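Response regulator aspartate phosphatase H (Bacillus subtilis, PDB 3Q15) dephosphorylates the response regulator Spo0F and also acts on ComA, thereby controlling both sporulation and competence and keeping the two apart in time. Local coordinates at residues S10-K15 with A36-D41. Sequence-based numbering, arbitrary orientation.
Sequences SRVGVK and AEVEQD
K15 reaches across to two acids of helix 28-41, one turn apart, and its ammonium forms a salt bridge with each. NZ lies 2.7 Å from OD1 of D41, on the syn lone pair, and 3.2 Å from OE1 of E37, which it meets on the anti side, 16° out of the carboxylate plane. The lysine chain crosses both acidic side chains at about a right angle; its one bend, at chi3 (-65°), brings CE and NZ round to the two carboxylates. Shortened to an alanine, this position would probably leave E37 and D41 as neighbouring negative charges with no shared cation. Beneath the charges, CG of K15 packs 3.7 Å from CG2 of V38. V12, one turn earlier, sets CG1 4.1 Å from CG1 of V38 and CG2 3.9 Å from CB of D41, so the aliphatic base of the acid joins the apolar layer. I7, I42, M45 and L51 close further round V12, while Y55 of helix 49-67 touches V38. S10 hydrogen-bonds D113 of helix 93-113. The segment axes run antiparallel (169°), 10.1 Å apart at closest: a helical hairpin with a buried V12-V38 pair and a salt-bridge network along its edge, part of the N-terminal three-helix bundle of Rap proteins.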
loop_
_atom_site.group_PDB
_atom_site.type_symbol
_atom_site.label_atom_id
_atom_site.label_comp_id
_atom_site.label_asym_id
_atom_site.label_seq_id
_atom_site.Cartn_x
_atom_site.Cartn_y
_atom_site.Cartn_z
ATOM N N SER A 10 14.687 -5.663 15.175
ATOM C CA SER A 10 14.945 -5.508 13.748
ATOM C C SER A 10 16.430 -5.251 13.505
ATOM O O SER A 10 17.001 -5.714 12.514
ATOM C CB SER A 10 14.122 -4.355 13.179
ATOM O OG SER A 10 14.554 -3.124 13.725
ATOM N N ARG A 11 17.050 -4.508 14.417
ATOM C CA ARG A 11 18.482 -4.255 14.348
ATOM C C ARG A 11 19.240 -5.567 14.487
ATOM O O ARG A 11 20.197 -5.820 13.759
ATOM C CB ARG A 11 18.916 -3.274 15.440
ATOM C CG ARG A 11 20.351 -2.791 15.301
ATOM C CD ARG A 11 20.727 -1.856 16.437
ATOM N NE ARG A 11 19.872 -0.673 16.480
ATOM C CZ ARG A 11 19.820 0.177 17.502
ATOM N NH1 ARG A 11 20.571 -0.027 18.578
ATOM N NH2 ARG A 11 19.013 1.229 17.453
ATOM N N VAL A 12 18.806 -6.409 15.419
ATOM C CA VAL A 12 19.441 -7.708 15.606
ATOM C C VAL A 12 19.151 -8.621 14.417
ATOM O O VAL A 12 19.978 -9.456 14.039
ATOM C CB VAL A 12 18.984 -8.380 16.908
ATOM C CG1 VAL A 12 19.611 -9.761 17.037
ATOM C CG2 VAL A 12 19.346 -7.511 18.100
ATOM N N GLY A 13 17.976 -8.444 13.823
ATOM C CA GLY A 13 17.593 -9.214 12.654
ATOM C C GLY A 13 18.505 -9.005 11.457
ATOM O O GLY A 13 18.873 -9.964 10.780
ATOM N N VAL A 14 18.865 -7.754 11.185
ATOM C CA VAL A 14 19.719 -7.458 10.041
ATOM C C VAL A 14 21.160 -7.924 10.256
ATOM O O VAL A 14 21.859 -8.237 9.297
ATOM C CB VAL A 14 19.690 -5.967 9.641
ATOM C CG1 VAL A 14 18.308 -5.581 9.134
ATOM C CG2 VAL A 14 20.114 -5.084 10.805
ATOM N N LYS A 15 21.600 -7.974 11.510
ATOM C CA LYS A 15 22.922 -8.514 11.814
ATOM C C LYS A 15 22.937 -10.023 11.572
ATOM O O LYS A 15 23.936 -10.576 11.105
ATOM C CB LYS A 15 23.341 -8.192 13.250
ATOM C CG LYS A 15 24.685 -8.790 13.639
ATOM C CD LYS A 15 25.147 -8.311 15.006
ATOM C CE LYS A 15 25.420 -6.813 15.004
ATOM N NZ LYS A 15 26.010 -6.345 16.290
ATOM N N ALA A 36 28.764 -14.514 17.447
ATOM C CA ALA A 36 29.097 -14.109 18.807
ATOM C C ALA A 36 28.471 -12.762 19.153
ATOM O O ALA A 36 27.996 -12.559 20.271
ATOM C CB ALA A 36 30.616 -14.061 19.000
ATOM N N GLU A 37 28.474 -11.843 18.195
ATOM C CA GLU A 37 27.881 -10.527 18.412
ATOM C C GLU A 37 26.381 -10.633 18.634
ATOM O O GLU A 37 25.834 -10.006 19.539
ATOM C CB GLU A 37 28.171 -9.595 17.234
ATOM C CG GLU A 37 29.640 -9.255 17.058
ATOM C CD GLU A 37 29.872 -8.237 15.962
ATOM O OE1 GLU A 37 28.895 -7.588 15.535
ATOM O OE2 GLU A 37 31.032 -8.087 15.526
ATOM N N VAL A 38 25.717 -11.425 17.800
ATOM C CA VAL A 38 24.271 -11.588 17.894
ATOM C C VAL A 38 23.877 -12.091 19.277
ATOM O O VAL A 38 22.900 -11.622 19.866
ATOM C CB VAL A 38 23.739 -12.558 16.826
ATOM C CG1 VAL A 38 22.271 -12.864 17.068
ATOM C CG2 VAL A 38 23.943 -11.981 15.438
ATOM N N GLU A 39 24.652 -13.040 19.793
ATOM C CA GLU A 39 24.365 -13.652 21.085
ATOM C C GLU A 39 24.534 -12.665 22.236
ATOM O O GLU A 39 24.006 -12.872 23.329
ATOM C CB GLU A 39 25.239 -14.890 21.290
ATOM C CG GLU A 39 24.919 -16.013 20.318
ATOM C CD GLU A 39 25.954 -17.116 20.327
ATOM O OE1 GLU A 39 27.047 -16.910 20.898
ATOM O OE2 GLU A 39 25.672 -18.191 19.758
ATOM N N GLN A 40 25.268 -11.589 21.983
ATOM C CA GLN A 40 25.409 -10.523 22.961
ATOM C C GLN A 40 24.245 -9.545 22.851
ATOM O O GLN A 40 23.644 -9.167 23.857
ATOM C CB GLN A 40 26.740 -9.791 22.776
ATOM C CG GLN A 40 27.963 -10.638 23.095
ATOM C CD GLN A 40 28.030 -11.034 24.561
ATOM O OE1 GLN A 40 27.423 -10.388 25.416
ATOM N NE2 GLN A 40 28.769 -12.099 24.857
ATOM N N ASP A 41 23.927 -9.146 21.623
ATOM C CA ASP A 41 22.864 -8.176 21.386
ATOM C C ASP A 41 21.521 -8.658 21.928
ATOM O O ASP A 41 20.741 -7.870 22.462
ATOM C CB ASP A 41 22.741 -7.856 19.894
ATOM C CG ASP A 41 24.011 -7.253 19.318
ATOM O OD1 ASP A 41 24.199 -7.324 18.085
ATOM O OD2 ASP A 41 24.822 -6.714 20.101
#